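Local atomic coordinates of putative reductase (Peptoclostridium difficile, PDB entry 5J6C), a protein that binds flavin mononucleotide and probably uses it to reduce nitro compounds, as in FMN-dependent nitroreductases, with a possible link to the antibiotic metronidazole. Residues S65-D77 and P101-V115. Residues are numbered along the deposited sequence; the frame is centred on the assembly and turned at random.
Sequences SKGLRTWEFIVVD and PLAIVIIADKEKNDV. With FMN (flavin mononucleotide), chain E.
E72, I74 and V76 face I107, V105 and A103 as hydrogen-bonded pairs of an antiparallel ladder, strands 71-76 and 102-109 running at 149° with axes 4.4 Å apart. The N-H groups of each pair bond reciprocally to the partner's carbonyl, I74 N lying 2.9 Å from V105 O; W71–A108, F73–I106 and V75–I104 are the non-hydrogen-bonded pairs between them. Just before strand 71-76, T70 O still accepts from D109 N.

Side chains alternate between two faces. On one, I106 lies alongside F73, with I106 CG1 at the edge of the F73 ring, in its plane, 3.9 Å from F73 CD1; this face packs on helix 116-133, where F73 meets A123 and I106 meets A120. On the other, I107 swings CG1 between its backbone N and carbonyl carbon (chi1 69°), bringing CG1 to 3.7 Å from E72 CB. The carboxylate of E72 reaches the dimer interface, OE1 hydrogen-bonded to H197 of the second subunit, while OE2 shares a water with K112 NZ and T70 O. K112 NZ forms a salt bridge to D109 OD1 at 2.9 Å, on that oxygen's anti lone pair, and D109 OD2 closes an Asx turn with E111 N.

Past the ladder, T70 CG2 lies against K112 CB at 3.5 Å, the T70 hydroxyl held by D119. N113 ND2 gives S65 OG a weak bond, and a water joins ND2 to S65 O, while S65 N lies 3.3 Å from FMN C8M. An antiparallel pair of neighbouring strands whose connection contains helix 79-86, continued by a parallel strand of the second subunit and ending at the flavin, illustrates the dimeric nitroreductase fold, whose FMN sites are built from both subunits.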
loop_
_atom_site.group_PDB
_atom_site.type_symbol
_atom_site.label_atom_id
_atom_site.label_comp_id
_atom_site.label_asym_id
_atom_site.label_seq_id
_atom_site.Cartn_x
_atom_site.Cartn_y
_atom_site.Cartn_z
ATOM N N SER A 65 4.112 9.823 3.249
ATOM C CA SER A 65 3.521 11.068 3.725
ATOM C C SER A 65 4.610 12.091 4.026
ATOM O O SER A 65 5.594 11.780 4.698
ATOM C CB SER A 65 2.685 10.797 4.969
ATOM O OG SER A 65 2.218 12.002 5.547
ATOM N N LYS A 66 4.452 13.304 3.489
ATOM C CA LYS A 66 5.401 14.406 3.685
ATOM C C LYS A 66 6.814 14.074 3.217
ATOM O O LYS A 66 7.783 14.699 3.668
ATOM C CB LYS A 66 5.452 14.845 5.149
ATOM C CG LYS A 66 4.117 15.224 5.746
ATOM C CD LYS A 66 4.278 15.640 7.213
ATOM C CE LYS A 66 2.918 15.774 7.889
ATOM N NZ LYS A 66 1.937 16.526 7.029
ATOM N N GLY A 67 6.964 13.093 2.334
ATOM C CA GLY A 67 8.282 12.610 1.947
ATOM C C GLY A 67 9.141 12.110 3.098
ATOM O O GLY A 67 10.348 11.912 2.927
ATOM N N LEU A 68 8.533 11.872 4.268
ATOM C CA LEU A 68 9.304 11.623 5.483
ATOM C C LEU A 68 9.946 10.244 5.520
ATOM O O LEU A 68 10.844 10.023 6.342
ATOM C CB LEU A 68 8.414 11.786 6.710
ATOM C CG LEU A 68 7.996 13.198 7.112
ATOM C CD1 LEU A 68 7.177 13.153 8.399
ATOM C CD2 LEU A 68 9.211 14.102 7.265
ATOM N N ARG A 69 9.493 9.309 4.684
ATOM C CA ARG A 69 10.071 7.966 4.615
ATOM C C ARG A 69 10.236 7.339 6.005
ATOM O O ARG A 69 11.328 6.947 6.410
ATOM C CB ARG A 69 11.416 8.010 3.888
ATOM C CG ARG A 69 11.338 8.562 2.467
ATOM C CD ARG A 69 12.706 8.523 1.814
ATOM N NE ARG A 69 12.657 8.794 0.375
ATOM C CZ ARG A 69 13.709 9.202 -0.329
ATOM N NH1 ARG A 69 14.873 9.408 0.287
ATOM N NH2 ARG A 69 13.600 9.420 -1.641
ATOM N N THR A 70 9.122 7.233 6.735
ATOM C CA THR A 70 9.191 6.749 8.114
ATOM C C THR A 70 9.665 5.299 8.217
ATOM O O THR A 70 10.055 4.870 9.306
ATOM C CB THR A 70 7.825 6.858 8.808
ATOM O OG1 THR A 70 6.873 6.050 8.109
ATOM C CG2 THR A 70 7.329 8.299 8.848
ATOM N N TRP A 71 9.624 4.533 7.128
ATOM C CA TRP A 71 9.868 3.106 7.212
ATOM C C TRP A 71 11.362 2.787 7.302
ATOM O O TRP A 71 12.229 3.644 7.113
ATOM C CB TRP A 71 9.251 2.378 6.018
ATOM C CG TRP A 71 9.157 3.153 4.703
ATOM C CD1 TRP A 71 8.008 3.505 4.054
ATOM C CD2 TRP A 71 10.234 3.628 3.881
ATOM N NE1 TRP A 71 8.298 4.173 2.896
ATOM C CE2 TRP A 71 9.658 4.260 2.760
ATOM C CE3 TRP A 71 11.628 3.580 3.981
ATOM C CZ2 TRP A 71 10.427 4.841 1.744
ATOM C CZ3 TRP A 71 12.382 4.152 2.974
ATOM C CH2 TRP A 71 11.778 4.781 1.876
ATOM N N GLU A 72 11.645 1.528 7.645
ATOM C CA GLU A 72 12.959 0.899 7.520
ATOM C C GLU A 72 12.738 -0.579 7.242
ATOM O O GLU A 72 11.677 -1.133 7.539
ATOM C CB GLU A 72 13.840 1.054 8.773
ATOM C CG GLU A 72 13.736 2.403 9.444
ATOM C CD GLU A 72 15.061 2.953 9.887
ATOM O OE1 GLU A 72 16.095 2.296 9.630
ATOM O OE2 GLU A 72 15.059 4.045 10.503
ATOM N N PHE A 73 13.755 -1.217 6.676
ATOM C CA PHE A 73 13.647 -2.591 6.206
ATOM C C PHE A 73 14.731 -3.443 6.845
ATOM O O PHE A 73 15.904 -3.056 6.872
ATOM C CB PHE A 73 13.721 -2.628 4.676
ATOM C CG PHE A 73 12.777 -1.654 4.022
ATOM C CD1 PHE A 73 11.416 -1.930 3.938
ATOM C CD2 PHE A 73 13.235 -0.440 3.549
ATOM C CE1 PHE A 73 10.532 -1.020 3.357
ATOM C CE2 PHE A 73 12.368 0.477 2.974
ATOM C CZ PHE A 73 11.012 0.190 2.874
ATOM N N ILE A 74 14.328 -4.580 7.390
ATOM C CA ILE A 74 15.250 -5.561 7.934
ATOM C C ILE A 74 15.184 -6.782 7.030
ATOM O O ILE A 74 14.176 -7.508 7.003
ATOM C CB ILE A 74 14.930 -5.914 9.393
ATOM C CG1 ILE A 74 14.838 -4.635 10.229
ATOM C CG2 ILE A 74 16.005 -6.849 9.956
ATOM C CD1 ILE A 74 14.462 -4.890 11.676
ATOM N N VAL A 75 16.254 -6.979 6.271
ATOM C CA VAL A 75 16.416 -8.148 5.422
ATOM C C VAL A 75 16.880 -9.319 6.277
ATOM O O VAL A 75 17.890 -9.225 6.988
ATOM C CB VAL A 75 17.425 -7.853 4.300
ATOM C CG1 VAL A 75 17.675 -9.096 3.433
ATOM C CG2 VAL A 75 16.958 -6.666 3.473
ATOM N N VAL A 76 16.164 -10.436 6.197
ATOM C CA VAL A 76 16.479 -11.613 6.996
ATOM C C VAL A 76 16.646 -12.803 6.066
ATOM O O VAL A 76 15.719 -13.150 5.327
ATOM C CB VAL A 76 15.394 -11.901 8.047
ATOM C CG1 VAL A 76 15.784 -13.112 8.881
ATOM C CG2 VAL A 76 15.198 -10.670 8.918
ATOM N N ASP A 77 17.828 -13.425 6.094
ATOM C CA ASP A 77 18.059 -14.666 5.371
ATOM C C ASP A 77 18.704 -15.735 6.238
ATOM O O ASP A 77 18.980 -16.833 5.738
ATOM C CB ASP A 77 18.916 -14.419 4.114
ATOM C CG ASP A 77 20.378 -14.158 4.430
ATOM O OD1 ASP A 77 20.737 -13.919 5.607
ATOM O OD2 ASP A 77 21.175 -14.175 3.471
ATOM N N PRO A 101 13.231 -18.695 1.888
ATOM C CA PRO A 101 14.655 -18.346 1.809
ATOM C C PRO A 101 14.942 -16.914 2.204
ATOM O O PRO A 101 16.100 -16.588 2.503
ATOM C CB PRO A 101 14.991 -18.571 0.325
ATOM C CG PRO A 101 13.681 -18.220 -0.375
ATOM C CD PRO A 101 12.575 -18.666 0.565
ATOM N N LEU A 102 13.932 -16.048 2.203
ATOM C CA LEU A 102 14.160 -14.631 2.393
ATOM C C LEU A 102 12.930 -14.014 3.043
ATOM O O LEU A 102 11.805 -14.478 2.843
ATOM C CB LEU A 102 14.463 -13.953 1.055
ATOM C CG LEU A 102 14.635 -12.437 1.040
ATOM C CD1 LEU A 102 15.797 -12.054 1.947
ATOM C CD2 LEU A 102 14.853 -11.938 -0.394
ATOM N N ALA A 103 13.162 -12.978 3.843
ATOM C CA ALA A 103 12.079 -12.186 4.402
ATOM C C ALA A 103 12.560 -10.750 4.501
ATOM O O ALA A 103 13.755 -10.490 4.672
ATOM C CB ALA A 103 11.632 -12.698 5.778
ATOM N N ILE A 104 11.624 -9.819 4.347
ATOM C CA ILE A 104 11.861 -8.409 4.630
ATOM C C ILE A 104 10.833 -7.978 5.663
ATOM O O ILE A 104 9.627 -8.006 5.390
ATOM C CB ILE A 104 11.763 -7.529 3.376
ATOM C CG1 ILE A 104 12.743 -7.996 2.299
ATOM C CG2 ILE A 104 12.019 -6.069 3.749
ATOM C CD1 ILE A 104 12.627 -7.201 1.045
ATOM N N VAL A 105 11.309 -7.596 6.841
ATOM C CA VAL A 105 10.464 -7.045 7.896
ATOM C C VAL A 105 10.377 -5.541 7.674
ATOM O O VAL A 105 11.412 -4.865 7.600
ATOM C CB VAL A 105 11.037 -7.374 9.283
ATOM C CG1 VAL A 105 10.126 -6.837 10.396
ATOM C CG2 VAL A 105 11.237 -8.872 9.406
ATOM N N ILE A 106 9.153 -5.022 7.542
ATOM C CA ILE A 106 8.907 -3.592 7.352
ATOM C C ILE A 106 8.558 -2.971 8.704
ATOM O O ILE A 106 7.513 -3.277 9.295
ATOM C CB ILE A 106 7.791 -3.316 6.340
ATOM C CG1 ILE A 106 8.164 -3.785 4.934
ATOM C CG2 ILE A 106 7.518 -1.834 6.296
ATOM C CD1 ILE A 106 7.575 -5.100 4.571
ATOM N N ILE A 107 9.421 -2.076 9.181
ATOM C CA ILE A 107 9.201 -1.347 10.423
ATOM C C ILE A 107 9.096 0.131 10.083
ATOM O O ILE A 107 9.460 0.567 8.990
ATOM C CB ILE A 107 10.323 -1.588 11.459
ATOM C CG1 ILE A 107 11.630 -0.942 10.983
ATOM C CG2 ILE A 107 10.484 -3.080 11.744
ATOM C CD1 ILE A 107 12.788 -1.031 11.988
ATOM N N ALA A 108 8.583 0.907 11.032
ATOM C CA ALA A 108 8.394 2.329 10.802
ATOM C C ALA A 108 8.604 3.085 12.099
ATOM O O ALA A 108 8.197 2.628 13.171
ATOM C CB ALA A 108 7.004 2.624 10.242
ATOM N N ASP A 109 9.257 4.236 11.992
ATOM C CA ASP A 109 9.435 5.147 13.120
ATOM C C ASP A 109 8.090 5.799 13.421
ATOM O O ASP A 109 7.675 6.735 12.736
ATOM C CB ASP A 109 10.513 6.173 12.783
ATOM C CG ASP A 109 10.798 7.147 13.923
ATOM O OD1 ASP A 109 11.649 8.032 13.700
ATOM O OD2 ASP A 109 10.183 7.053 15.019
ATOM N N LYS A 110 7.391 5.294 14.446
ATOM C CA LYS A 110 6.023 5.738 14.703
ATOM C C LYS A 110 5.943 7.110 15.369
ATOM O O LYS A 110 4.845 7.667 15.463
ATOM C CB LYS A 110 5.258 4.698 15.538
ATOM C CG LYS A 110 5.754 4.469 16.961
ATOM C CD LYS A 110 4.997 3.302 17.622
ATOM C CE LYS A 110 5.190 3.254 19.141
ATOM N NZ LYS A 110 6.517 2.721 19.570
ATOM N N GLU A 111 7.066 7.682 15.803
ATOM C CA GLU A 111 7.071 9.073 16.245
ATOM C C GLU A 111 7.243 10.056 15.092
ATOM O O GLU A 111 6.995 11.252 15.280
ATOM C CB GLU A 111 8.195 9.320 17.252
ATOM C CG GLU A 111 8.233 8.382 18.433
ATOM C CD GLU A 111 9.577 8.428 19.132
ATOM O OE1 GLU A 111 10.521 9.027 18.561
ATOM O OE2 GLU A 111 9.691 7.863 20.245
ATOM N N LYS A 112 7.693 9.587 13.922
ATOM C CA LYS A 112 7.913 10.481 12.786
ATOM C C LYS A 112 6.598 10.945 12.170
ATOM O O LYS A 112 6.509 12.079 11.677
ATOM C CB LYS A 112 8.768 9.792 11.717
ATOM C CG LYS A 112 10.286 10.032 11.787
ATOM C CD LYS A 112 10.937 9.760 10.413
ATOM C CE LYS A 112 12.462 9.708 10.470
ATOM N NZ LYS A 112 12.970 8.483 11.151
ATOM N N ASN A 113 5.581 10.084 12.184
ATOM C CA ASN A 113 4.282 10.370 11.593
ATOM C C ASN A 113 3.274 9.374 12.152
ATOM O O ASN A 113 3.637 8.265 12.568
ATOM C CB ASN A 113 4.332 10.294 10.052
ATOM C CG ASN A 113 3.537 11.416 9.380
ATOM O OD1 ASN A 113 2.730 12.099 10.024
ATOM N ND2 ASN A 113 3.757 11.602 8.076
ATOM N N ASP A 114 2.009 9.788 12.168
ATOM C CA ASP A 114 0.905 8.930 12.582
ATOM C C ASP A 114 0.362 8.069 11.445
ATOM O O ASP A 114 -0.400 7.132 11.701
ATOM C CB ASP A 114 -0.229 9.783 13.154
ATOM C CG ASP A 114 -0.790 10.758 12.132
ATOM O OD1 ASP A 114 -0.051 11.164 11.211
ATOM O OD2 ASP A 114 -1.979 11.116 12.252
ATOM N N VAL A 115 0.732 8.368 10.203
ATOM C CA VAL A 115 0.294 7.588 9.053
ATOM C C VAL A 115 1.455 6.721 8.583
ATOM O O VAL A 115 1.582 6.425 7.388
ATOM C CB VAL A 115 -0.254 8.503 7.935
ATOM C CG1 VAL A 115 -1.590 9.122 8.372
ATOM C CG2 VAL A 115 0.717 9.610 7.618
HETATM N N1 FMN E . 0.271 15.011 -0.717
HETATM C C2 FMN E . -0.591 16.076 -0.497
HETATM O O2 FMN E . -0.504 17.100 -1.164
HETATM N N3 FMN E . -1.563 16.015 0.478
HETATM C C4 FMN E . -1.699 14.878 1.243
HETATM O O4 FMN E . -2.582 14.810 2.111
HETATM C C4A FMN E . -0.841 13.805 1.019
HETATM N N5 FMN E . -0.993 12.670 1.787
HETATM C C5A FMN E . -0.153 11.593 1.570
HETATM C C6 FMN E . -0.325 10.466 2.377
HETATM C C7 FMN E . 0.473 9.348 2.201
HETATM C C7M FMN E . 0.237 8.163 3.093
HETATM C C8 FMN E . 1.471 9.358 1.218
HETATM C C8M FMN E . 2.331 8.137 1.037
HETATM C C9 FMN E . 1.653 10.494 0.412
HETATM C C9A FMN E . 0.842 11.627 0.581
HETATM N N10 FMN E . 0.990 12.769 -0.213
HETATM C C10 FMN E . 0.146 13.857 0.020
HETATM C "C1'" FMN E . 2.088 12.872 -1.249
HETATM C "C2'" FMN E . 3.343 13.361 -0.435
HETATM O "O2'" FMN E . 3.461 14.761 -0.324
HETATM C "C3'" FMN E . 4.773 12.882 -0.758
HETATM O "O3'" FMN E . 5.790 13.876 -0.932
HETATM C "C4'" FMN E . 4.893 12.108 -2.008
HETATM O "O4'" FMN E . 4.159 10.911 -1.964
HETATM C "C5'" FMN E . 6.400 11.858 -2.129
HETATM O "O5'" FMN E . 6.819 12.646 -3.214
HETATM P P FMN E . 6.530 12.009 -4.660
HETATM O O1P FMN E . 7.655 11.048 -4.937
HETATM O O2P FMN E . 5.245 11.216 -4.670
HETATM O O3P FMN E . 6.491 13.090 -5.731
HETATM O O HOH W 1 5.893 9.885 6.498
HETATM O O HOH W 2 12.957 5.789 10.114
HETATM O O HOH W 3 17.919 -18.215 4.045
#